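Local coordinates for protein putative acetyltransferase Ta0821 (Thermoplasma acidophilum DSM 1728, PDB 3C26) that probably acts as an acyltransferase of the GNAT family, moving an acyl group other than an aminoacyl group to an acceptor, at residues S37-T42 / Y125-P130; Y63-S68 / M103-E108; P71-H76 / L90-E95. All coordinates share one frame; numbering follows the deposited sequence. Where two conformers were deposited one is given.

All three contacts lie within the GNAT part of the chain. Contact 1 pairs the earliest segment, 37-42, with the latest, 125-130; between them come 63-68 and 103-108 of contact 2, and between those 71-76 and 90-95 of contact 3. Contacts 2 and 3 adjoin, with centres about 8 Å apart, because strands 62-67 and 70-79 are neighbours in the sheet. Contact 1 lies apart, its centre about 23 Å from that of contact 2 and 17 Å from that of contact 3. Contact 3 pairs the strands of the hairpin 70-79/85-92, contact 2 packs helix 101-113 on strand 62-67, and contact 1 joins helix 31-40 to the connection after strand 119-125.

Contact 1. Residues S37-T42 / Y125-P130; sequences SKLADT and YSWNEP. With EDO (1,2-ethanediol), chain H; EDO (1,2-ethanediol), chain I.
The carbonyl oxygen of Leu39, whose side chain packs on Trp127, is gripped twice by Thr42. Thr42 OG1 donates to Leu39 O over 2.6 Å, in the carbonyl plane on a lone pair, and Thr42 N adds a backbone bond of 2.9 Å. With its CB, Leu39 sits almost plumb over the indole: Leu39 CB is 3.5 Å from the centroid of the six-membered ring of Trp127 and only 7° off its normal, a CH-pi contact. Leu39 CD1 continues along the same face, 3.8 Å from Trp127 CE3. The opposite face carries Tyr125 CB, offset toward the rim, so the ring is sandwiched flat. Trp127 CG stands between its own backbone N and carbonyl carbon (chi1 50°), which swings the indole back over Tyr125 at the start of the type I turn from Tyr125 to Asn128. At the edge, Trp127 NE1 donates in plane to a water 2.9 Å away, and that water donates to Thr42 OG1 at 2.8 Å. A second water accepts from Tyr125 OH and donates to Ala40 O, while Tyr125 OH is also bonded to Met45 N. With an alanine for Trp127, Leu39 CB and Tyr125 CB would probably face a gap where the indole now lies between them, and the water at Thr42 OG1 is likely to lose its indole donor. Asn128 is the N-cap of helix 129-138, and its OD1 is bonded to Trp27 NE1. The contact thus seats the C-terminal part of helix 31-40 against the connection leading from strand 119-125 into helix 129-138. Beside it runs the subunit interface, where Lys38 NZ forms a salt bridge with Glu129 OE1 of the second subunit, and the reciprocal bridge also forms.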
loop_
_atom_site.group_PDB
_atom_site.type_symbol
_atom_site.label_atom_id
_atom_site.label_comp_id
_atom_site.label_asym_id
_atom_site.label_seq_id
_atom_site.Cartn_x
_atom_site.Cartn_y
_atom_site.Cartn_z
ATOM N N SER A 37 -5.842 6.075 7.387
ATOM C CA SER A 37 -6.855 6.560 6.455
ATOM C C SER A 37 -6.436 6.355 5.017
ATOM O O SER A 37 -7.211 5.944 4.169
ATOM C CB SER A 37 -7.127 8.063 6.665
ATOM O OG SER A 37 -7.471 8.330 8.006
ATOM N N LYS A 38 -5.181 6.652 4.727
ATOM C CA LYS A 38 -4.686 6.501 3.358
ATOM C C LYS A 38 -4.711 5.041 2.940
ATOM O O LYS A 38 -5.054 4.717 1.830
ATOM C CB LYS A 38 -3.265 7.058 3.215
ATOM C CG LYS A 38 -3.095 8.553 3.495
ATOM C CD LYS A 38 -1.669 8.930 3.116
ATOM C CE LYS A 38 -1.266 10.368 3.375
ATOM N NZ LYS A 38 0.214 10.576 3.021
ATOM N N LEU A 39 -4.309 4.177 3.846
ATOM C CA LEU A 39 -4.244 2.738 3.592
ATOM C C LEU A 39 -5.666 2.205 3.398
ATOM O O LEU A 39 -5.961 1.422 2.473
ATOM C CB LEU A 39 -3.481 2.011 4.703
ATOM C CG LEU A 39 -1.937 2.272 4.738
ATOM C CD1 LEU A 39 -1.218 1.681 5.979
ATOM C CD2 LEU A 39 -1.238 1.779 3.430
ATOM N N ALA A 40 -6.568 2.713 4.200
ATOM C CA ALA A 40 -7.957 2.222 4.184
ATOM C C ALA A 40 -8.621 2.518 2.828
ATOM O O ALA A 40 -9.478 1.757 2.367
ATOM C CB ALA A 40 -8.781 2.846 5.350
ATOM N N ASP A 41 -8.184 3.614 2.215
ATOM C CA ASP A 41 -8.686 4.059 0.900
ATOM C C ASP A 41 -8.277 3.127 -0.221
ATOM O O ASP A 41 -8.873 3.138 -1.274
ATOM C CB ASP A 41 -8.204 5.468 0.570
ATOM C CG ASP A 41 -8.905 6.530 1.399
ATOM O OD1 ASP A 41 -9.957 6.205 1.976
ATOM O OD2 ASP A 41 -8.401 7.685 1.503
ATOM N N THR A 42 -7.280 2.292 0.023
ATOM C CA THR A 42 -6.752 1.372 -0.996
ATOM C C THR A 42 -7.576 0.062 -1.080
ATOM O O THR A 42 -7.245 -0.856 -1.838
ATOM C CB THR A 42 -5.234 1.074 -0.822
ATOM O OG1 THR A 42 -5.012 0.281 0.331
ATOM C CG2 THR A 42 -4.407 2.355 -0.764
ATOM N N TYR A 125 -6.865 -6.631 6.679
ATOM C CA TYR A 125 -5.967 -6.136 5.627
ATOM C C TYR A 125 -4.525 -6.480 5.962
ATOM O O TYR A 125 -4.120 -6.425 7.106
ATOM C CB TYR A 125 -6.066 -4.637 5.455
ATOM C CG TYR A 125 -7.284 -4.113 4.731
ATOM C CD1 TYR A 125 -7.492 -4.397 3.385
ATOM C CD2 TYR A 125 -8.163 -3.249 5.353
ATOM C CE1 TYR A 125 -8.550 -3.904 2.719
ATOM C CE2 TYR A 125 -9.221 -2.700 4.662
ATOM C CZ TYR A 125 -9.427 -3.050 3.365
ATOM O OH TYR A 125 -10.479 -2.468 2.662
ATOM N N SER A 126 -3.768 -6.843 4.935
ATOM C CA SER A 126 -2.348 -7.249 5.057
ATOM C C SER A 126 -1.474 -6.125 5.650
ATOM O O SER A 126 -0.424 -6.379 6.229
ATOM C CB SER A 126 -1.776 -7.599 3.684
ATOM O OG SER A 126 -1.930 -6.506 2.768
ATOM N N TRP A 127 -1.910 -4.878 5.504
ATOM C CA TRP A 127 -1.140 -3.709 6.049
ATOM C C TRP A 127 -1.550 -3.317 7.472
ATOM O O TRP A 127 -0.955 -2.437 8.105
ATOM C CB TRP A 127 -1.317 -2.479 5.146
ATOM C CG TRP A 127 -2.763 -2.143 4.794
ATOM C CD1 TRP A 127 -3.374 -2.388 3.584
ATOM C CD2 TRP A 127 -3.731 -1.464 5.588
ATOM N NE1 TRP A 127 -4.657 -1.962 3.611
ATOM C CE2 TRP A 127 -4.908 -1.364 4.813
ATOM C CE3 TRP A 127 -3.735 -0.946 6.895
ATOM C CZ2 TRP A 127 -6.086 -0.766 5.297
ATOM C CZ3 TRP A 127 -4.907 -0.326 7.372
ATOM C CH2 TRP A 127 -6.059 -0.249 6.578
ATOM N N ASN A 128 -2.605 -3.954 7.980
ATOM C CA ASN A 128 -3.164 -3.559 9.279
ATOM C C ASN A 128 -2.481 -4.319 10.395
ATOM O O ASN A 128 -3.031 -5.210 11.015
ATOM C CB ASN A 128 -4.679 -3.704 9.325
ATOM C CG ASN A 128 -5.268 -3.039 10.532
ATOM O OD1 ASN A 128 -4.529 -2.527 11.366
ATOM N ND2 ASN A 128 -6.611 -2.985 10.619
ATOM N N GLU A 129 -1.245 -3.908 10.623
ATOM C CA GLU A 129 -0.356 -4.605 11.502
ATOM C C GLU A 129 -0.885 -4.728 12.933
ATOM O O GLU A 129 -0.757 -5.785 13.521
ATOM C CB GLU A 129 1.031 -3.978 11.500
ATOM C CG GLU A 129 2.079 -4.863 12.106
ATOM C CD GLU A 129 2.418 -6.117 11.262
ATOM O OE1 GLU A 129 2.088 -6.195 10.077
ATOM O OE2 GLU A 129 3.045 -7.035 11.824
ATOM N N PRO A 130 -1.428 -3.631 13.521
ATOM C CA PRO A 130 -1.973 -3.739 14.883
ATOM C C PRO A 130 -3.124 -4.757 14.964
ATOM O O PRO A 130 -3.224 -5.524 15.904
ATOM C CB PRO A 130 -2.474 -2.317 15.142
ATOM C CG PRO A 130 -1.525 -1.470 14.362
ATOM C CD PRO A 130 -1.355 -2.220 13.080
HETATM C C1 EDO H . 1.715 -3.607 2.187
HETATM O O1 EDO H . 0.630 -2.824 1.661
HETATM C C2 EDO H . 1.194 -4.543 3.259
HETATM O O2 EDO H . 0.460 -5.497 2.524
HETATM C C1 EDO I . 1.051 -10.873 11.190
HETATM O O1 EDO I . 1.380 -9.610 11.793
HETATM C C2 EDO I . 1.669 -12.019 11.969
HETATM O O2 EDO I . 1.146 -11.981 13.292
HETATM O O HOH W 1 -11.251 0.018 3.553
HETATM O O HOH W 2 -5.710 -2.317 0.937
#

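Contact 2. Residues Y63-S68 / M103-E108; sequences YVLRVS and MSIMQE
Leu65 and Ile105 meet flank to flank, their side chains pointing in opposite directions and sliding past each other between strand and helix. The middle of one lies against the middle of the other, with Leu65 CG 4.0 Å from Ile105 CG1. Beyond this overlap each chain reaches the other's backbone. Leu65 CD1 comes down on the helix between Ser104 CB and Ile105 N, 3.9 Å from each, while the second methyl, Leu65 CD2, faces Glu108 CG at a looser 4.4 Å. A single leucine therefore spans one turn of helix, the turn closed by the bond from Glu108 N to Ser104 O. Ile105 is extended, with CG1 anti to the backbone N (chi1 -157°) and CD1 anti along the chain, and this carries its terminal methyl across to the strand. There Ile105 CD1 lies 4.0 Å from both Tyr63 O and Leu65 N, and it also packs on the backbone of Thr74 in the adjoining strand. Contact between the two segments is wholly by packing. The hydroxyl of Ser104, whose CB touches Leu65, is turned to its own helix and bonded to Arg100 O. Residues alternate along the strand: Leu65 points to the helix, while Val64 points away from it and lays CG2 under the face of the Arg66 guanidinium, which pairs with Asp9 and Asp15. The segment axes of strand and helix approach to 9.1 Å at 124°. Helix 101-113 follows strand 85-92, as in the GNAT fold, and crosses the sheet obliquely here. Ile105 also touches Phe8 of strand 7-10 and Leu90 of strand 85-92, so it sits over neighbouring strands, while Met106, a selenomethionine, touches Leu87 of strand 85-92 and Leu138 of helix 129-138.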
loop_
_atom_site.group_PDB
_atom_site.type_symbol
_atom_site.label_atom_id
_atom_site.label_comp_id
_atom_site.label_asym_id
_atom_site.label_seq_id
_atom_site.Cartn_x
_atom_site.Cartn_y
_atom_site.Cartn_z
ATOM N N TYR A 63 -22.966 -6.107 18.393
ATOM C CA TYR A 63 -22.725 -6.044 19.835
ATOM C C TYR A 63 -21.796 -4.883 20.106
ATOM O O TYR A 63 -20.990 -4.472 19.249
ATOM C CB TYR A 63 -22.161 -7.370 20.360
ATOM C CG TYR A 63 -23.252 -8.408 20.478
ATOM C CD1 TYR A 63 -23.763 -9.038 19.354
ATOM C CD2 TYR A 63 -23.798 -8.719 21.691
ATOM C CE1 TYR A 63 -24.808 -9.940 19.459
ATOM C CE2 TYR A 63 -24.832 -9.611 21.798
ATOM C CZ TYR A 63 -25.324 -10.219 20.693
ATOM O OH TYR A 63 -26.360 -11.114 20.847
ATOM N N VAL A 64 -21.936 -4.347 21.305
ATOM C CA VAL A 64 -21.183 -3.174 21.716
ATOM C C VAL A 64 -20.593 -3.288 23.092
ATOM O O VAL A 64 -21.022 -4.095 23.926
ATOM C CB VAL A 64 -22.042 -1.865 21.655
ATOM C CG1 VAL A 64 -22.524 -1.607 20.196
ATOM C CG2 VAL A 64 -23.226 -1.903 22.652
ATOM N N LEU A 65 -19.532 -2.513 23.271
ATOM C CA LEU A 65 -19.005 -2.198 24.582
ATOM C C LEU A 65 -19.658 -0.892 24.981
ATOM O O LEU A 65 -19.741 0.047 24.177
ATOM C CB LEU A 65 -17.477 -2.088 24.607
ATOM C CG LEU A 65 -16.682 -3.388 24.616
ATOM C CD1 LEU A 65 -15.203 -3.032 24.763
ATOM C CD2 LEU A 65 -17.098 -4.238 25.704
ATOM N N ARG A 66 -20.152 -0.847 26.215
ATOM C CA ARG A 66 -20.807 0.350 26.739
ATOM C C ARG A 66 -20.115 0.887 27.968
ATOM O O ARG A 66 -19.672 0.137 28.827
ATOM C CB ARG A 66 -22.254 0.076 27.184
ATOM C CG ARG A 66 -23.174 -0.428 26.112
ATOM C CD ARG A 66 -24.612 -0.364 26.621
ATOM N NE ARG A 66 -25.457 -1.044 25.671
ATOM C CZ ARG A 66 -26.004 -0.458 24.625
ATOM N NH1 ARG A 66 -25.830 0.828 24.443
ATOM N NH2 ARG A 66 -26.731 -1.162 23.780
ATOM N N VAL A 67 -20.058 2.209 28.004
ATOM C CA VAL A 67 -19.606 2.971 29.159
ATOM C C VAL A 67 -20.803 3.796 29.629
ATOM O O VAL A 67 -21.308 4.657 28.924
ATOM C CB VAL A 67 -18.456 3.887 28.819
ATOM C CG1 VAL A 67 -18.211 4.861 29.977
ATOM C CG2 VAL A 67 -17.174 3.041 28.426
ATOM N N SER A 68 -21.274 3.488 30.828
ATOM C CA SER A 68 -22.444 4.164 31.383
ATOM C C SER A 68 -23.577 4.242 30.358
ATOM O O SER A 68 -24.185 5.293 30.135
ATOM C CB SER A 68 -22.070 5.559 31.883
ATOM O OG SER A 68 -20.801 5.546 32.548
HETATM N N MSE A 103 -9.149 -5.137 21.550
HETATM C CA MSE A 103 -8.858 -6.353 22.267
HETATM C C MSE A 103 -9.968 -6.779 23.225
HETATM O O MSE A 103 -10.334 -7.935 23.281
HETATM C CB MSE A 103 -7.586 -6.136 23.024
HETATM C CG MSE A 103 -7.481 -6.936 24.257
HETATM SE SE MSE A 103 -5.647 -7.346 24.282
HETATM C CE MSE A 103 -6.012 -8.792 22.997
ATOM N N SER A 104 -10.554 -5.821 23.919
ATOM C CA SER A 104 -11.566 -6.136 24.940
ATOM C C SER A 104 -12.792 -6.648 24.286
ATOM O O SER A 104 -13.380 -7.584 24.746
ATOM C CB SER A 104 -11.961 -4.930 25.790
ATOM O OG SER A 104 -10.809 -4.406 26.449
ATOM N N ILE A 105 -13.199 -6.007 23.217
ATOM C CA ILE A 105 -14.431 -6.440 22.538
ATOM C C ILE A 105 -14.230 -7.816 21.922
ATOM O O ILE A 105 -15.117 -8.611 21.932
ATOM C CB ILE A 105 -15.018 -5.418 21.521
ATOM C CG1 ILE A 105 -16.506 -5.739 21.378
ATOM C CG2 ILE A 105 -14.255 -5.391 20.150
ATOM C CD1 ILE A 105 -17.313 -4.641 20.759
HETATM N N MSE A 106 -13.038 -8.100 21.443
HETATM C CA MSE A 106 -12.721 -9.424 20.859
HETATM C C MSE A 106 -12.707 -10.513 21.938
HETATM O O MSE A 106 -13.223 -11.654 21.759
HETATM C CB MSE A 106 -11.365 -9.404 20.125
HETATM C CG MSE A 106 -11.405 -8.650 18.784
HETATM SE SE MSE A 106 -12.604 -9.566 17.514
HETATM C CE MSE A 106 -11.713 -11.308 17.570
ATOM N N GLN A 107 -12.107 -10.181 23.069
ATOM C CA GLN A 107 -12.120 -11.131 24.212
ATOM C C GLN A 107 -13.552 -11.412 24.710
ATOM O O GLN A 107 -13.892 -12.547 25.036
ATOM C CB GLN A 107 -11.242 -10.660 25.352
ATOM C CG GLN A 107 -9.791 -10.520 24.975
ATOM C CD GLN A 107 -8.953 -9.946 26.097
ATOM O OE1 GLN A 107 -9.164 -8.805 26.536
ATOM N NE2 GLN A 107 -7.978 -10.696 26.528
ATOM N N GLU A 108 -14.386 -10.377 24.779
ATOM C CA GLU A 108 -15.763 -10.588 25.189
ATOM C C GLU A 108 -16.451 -11.430 24.161
ATOM O O GLU A 108 -17.242 -12.314 24.489
ATOM C CB GLU A 108 -16.524 -9.274 25.318
ATOM C CG GLU A 108 -15.996 -8.417 26.370
ATOM C CD GLU A 108 -16.441 -8.845 27.749
ATOM O OE1 GLU A 108 -17.331 -9.723 27.874
ATOM O OE2 GLU A 108 -15.909 -8.265 28.722
#

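Contact 3. Residues P71-H76 / L90-E95; sequences PVATIH and LRVHPE. With NO3 (nitrate ion), chain B; EDO (1,2-ethanediol), chain E.
Val72 opens the pairing of these antiparallel strands: its carbonyl oxygen accepts from His93 N at 2.9 Å along a nearly straight bond (172°). At Ala73, opposite Val92 in a non-hydrogen-bonded pair, the backbones come close, and Ala73 CA makes a CA-H...O contact of 3.1 Å with Arg91 O. Ala73 CB lies on the same face of the sheet as the Val92 side chain, 4.2 Å from Val92 CG1. Thr74 pairs with Arg91 by two bonds of unequal quality: Thr74 N to Arg91 O is 2.8 Å, whereas Arg91 N to Thr74 O stretches to 3.3 Å, with the donor above the carbonyl plane. The two side chains run side by side, Thr74 OG1 resting 3.4 Å from Arg91 CB and bonding to Gly89 O. Ile75 crosses Leu90 at an angle, CD1 against CB, on the face packed by helix 101-113. His76, its ring stacked on Trp56, bonds through ND1 to a 1,2-ethanediol, probably from the crystallisation liquor. The extended Arg91 meets a nitrate of the same likely origin with its guanidinium edge: Arg91 NE donates to nitrate O1 at 2.8 Å and Arg91 NH2 to nitrate O2 at 3.0 Å. NH1 forms a salt bridge with Asp50, which is likely to limit the guanidinium's turning; the chemistry implies a backbone-bonded strand pair whose long basic side chain can take up a small anion.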
loop_
_atom_site.group_PDB
_atom_site.type_symbol
_atom_site.label_atom_id
_atom_site.label_comp_id
_atom_site.label_asym_id
_atom_site.label_seq_id
_atom_site.Cartn_x
_atom_site.Cartn_y
_atom_site.Cartn_z
ATOM N N PRO A 71 -22.662 3.483 23.903
ATOM C CA PRO A 71 -21.804 2.593 23.117
ATOM C C PRO A 71 -20.464 3.232 22.747
ATOM O O PRO A 71 -20.442 4.399 22.350
ATOM C CB PRO A 71 -22.632 2.311 21.874
ATOM C CG PRO A 71 -23.563 3.460 21.751
ATOM C CD PRO A 71 -23.860 3.905 23.157
ATOM N N VAL A 72 -19.359 2.479 22.908
ATOM C CA VAL A 72 -18.025 3.017 22.559
ATOM C C VAL A 72 -17.268 2.186 21.477
ATOM O O VAL A 72 -16.283 2.631 20.879
ATOM C CB VAL A 72 -17.125 3.275 23.843
ATOM C CG1 VAL A 72 -17.814 4.277 24.827
ATOM C CG2 VAL A 72 -16.750 1.955 24.537
ATOM N N ALA A 73 -17.777 0.991 21.221
ATOM C CA ALA A 73 -17.180 0.063 20.228
ATOM C C ALA A 73 -18.239 -0.894 19.702
ATOM O O ALA A 73 -19.250 -1.215 20.392
ATOM C CB ALA A 73 -16.039 -0.739 20.830
ATOM N N THR A 74 -18.018 -1.341 18.474
ATOM C CA THR A 74 -18.907 -2.335 17.871
ATOM C C THR A 74 -18.136 -3.534 17.404
ATOM O O THR A 74 -16.930 -3.469 17.111
ATOM C CB THR A 74 -19.654 -1.765 16.615
ATOM O OG1 THR A 74 -18.698 -1.393 15.588
ATOM C CG2 THR A 74 -20.514 -0.559 16.967
ATOM N N ILE A 75 -18.853 -4.648 17.362
ATOM C CA ILE A 75 -18.413 -5.829 16.639
ATOM C C ILE A 75 -19.658 -6.474 16.006
ATOM O O ILE A 75 -20.698 -6.588 16.664
ATOM C CB ILE A 75 -17.655 -6.876 17.532
ATOM C CG1 ILE A 75 -17.103 -8.016 16.696
ATOM C CG2 ILE A 75 -18.603 -7.536 18.542
ATOM C CD1 ILE A 75 -15.835 -7.748 16.055
ATOM N N HIS A 76 -19.531 -6.876 14.732
ATOM C CA HIS A 76 -20.581 -7.644 14.038
ATOM C C HIS A 76 -20.262 -9.149 14.088
ATOM O O HIS A 76 -19.124 -9.548 13.953
ATOM C CB HIS A 76 -20.721 -7.182 12.577
ATOM C CG HIS A 76 -21.721 -7.970 11.772
ATOM N ND1 HIS A 76 -21.380 -8.680 10.632
ATOM C CD2 HIS A 76 -23.053 -8.150 11.945
ATOM C CE1 HIS A 76 -22.463 -9.280 10.160
ATOM N NE2 HIS A 76 -23.491 -8.963 10.931
ATOM N N LEU A 90 -15.469 -4.237 13.260
ATOM C CA LEU A 90 -14.837 -3.720 14.506
ATOM C C LEU A 90 -14.512 -2.217 14.384
ATOM O O LEU A 90 -13.632 -1.775 13.631
ATOM C CB LEU A 90 -13.584 -4.552 14.925
ATOM C CG LEU A 90 -13.205 -4.470 16.423
ATOM C CD1 LEU A 90 -12.139 -5.546 16.787
ATOM C CD2 LEU A 90 -12.696 -3.058 16.859
ATOM N N ARG A 91 -15.272 -1.444 15.149
ATOM C CA ARG A 91 -15.182 0.029 15.154
ATOM C C ARG A 91 -15.242 0.581 16.550
ATOM O O ARG A 91 -15.825 0.004 17.447
ATOM C CB ARG A 91 -16.281 0.639 14.274
ATOM C CG ARG A 91 -16.054 0.314 12.810
ATOM C CD ARG A 91 -17.077 0.969 11.888
ATOM N NE ARG A 91 -16.780 0.688 10.490
ATOM C CZ ARG A 91 -17.319 1.329 9.455
ATOM N NH1 ARG A 91 -18.225 2.278 9.628
ATOM N NH2 ARG A 91 -16.915 1.060 8.232
ATOM N N VAL A 92 -14.562 1.704 16.718
ATOM C CA VAL A 92 -14.497 2.395 17.978
ATOM C C VAL A 92 -14.813 3.895 17.751
ATOM O O VAL A 92 -14.592 4.501 16.661
ATOM C CB VAL A 92 -13.108 2.234 18.678
ATOM C CG1 VAL A 92 -12.702 0.706 18.809
ATOM C CG2 VAL A 92 -12.010 3.046 17.942
ATOM N N HIS A 93 -15.374 4.462 18.801
ATOM C CA HIS A 93 -15.587 5.884 18.853
ATOM C C HIS A 93 -14.201 6.554 18.707
ATOM O O HIS A 93 -13.220 6.082 19.244
ATOM C CB HIS A 93 -16.237 6.285 20.169
ATOM C CG HIS A 93 -16.400 7.765 20.292
ATOM N ND1 HIS A 93 -15.388 8.591 20.730
ATOM C CD2 HIS A 93 -17.427 8.578 19.940
ATOM C CE1 HIS A 93 -15.807 9.844 20.699
ATOM N NE2 HIS A 93 -17.039 9.866 20.222
ATOM N N PRO A 94 -14.116 7.673 17.985
ATOM C CA PRO A 94 -12.790 8.202 17.663
ATOM C C PRO A 94 -11.947 8.670 18.845
ATOM O O PRO A 94 -10.724 8.694 18.765
ATOM C CB PRO A 94 -13.094 9.338 16.708
ATOM C CG PRO A 94 -14.417 9.058 16.214
ATOM C CD PRO A 94 -15.168 8.406 17.295
ATOM N N GLU A 95 -12.604 8.965 19.946
ATOM C CA GLU A 95 -11.909 9.346 21.216
ATOM C C GLU A 95 -11.160 8.191 21.850
ATOM O O GLU A 95 -10.348 8.384 22.747
ATOM C CB GLU A 95 -12.923 9.831 22.260
ATOM C CG GLU A 95 -13.539 11.117 21.921
ATOM C CD GLU A 95 -12.696 12.265 22.383
ATOM O OE1 GLU A 95 -12.636 12.481 23.629
ATOM O OE2 GLU A 95 -12.110 12.957 21.505
HETATM N N NO3 B . -14.699 -1.820 8.907
HETATM O O1 NO3 B . -15.347 -1.642 10.098
HETATM O O2 NO3 B . -14.621 -0.794 8.024
HETATM O O3 NO3 B . -14.058 -2.991 8.637
HETATM C C1 EDO E . -18.984 -10.396 8.164
HETATM O O1 EDO E . -20.370 -10.190 7.926
HETATM C C2 EDO E . -18.383 -9.105 8.647
HETATM O O2 EDO E . -18.969 -8.722 9.868
#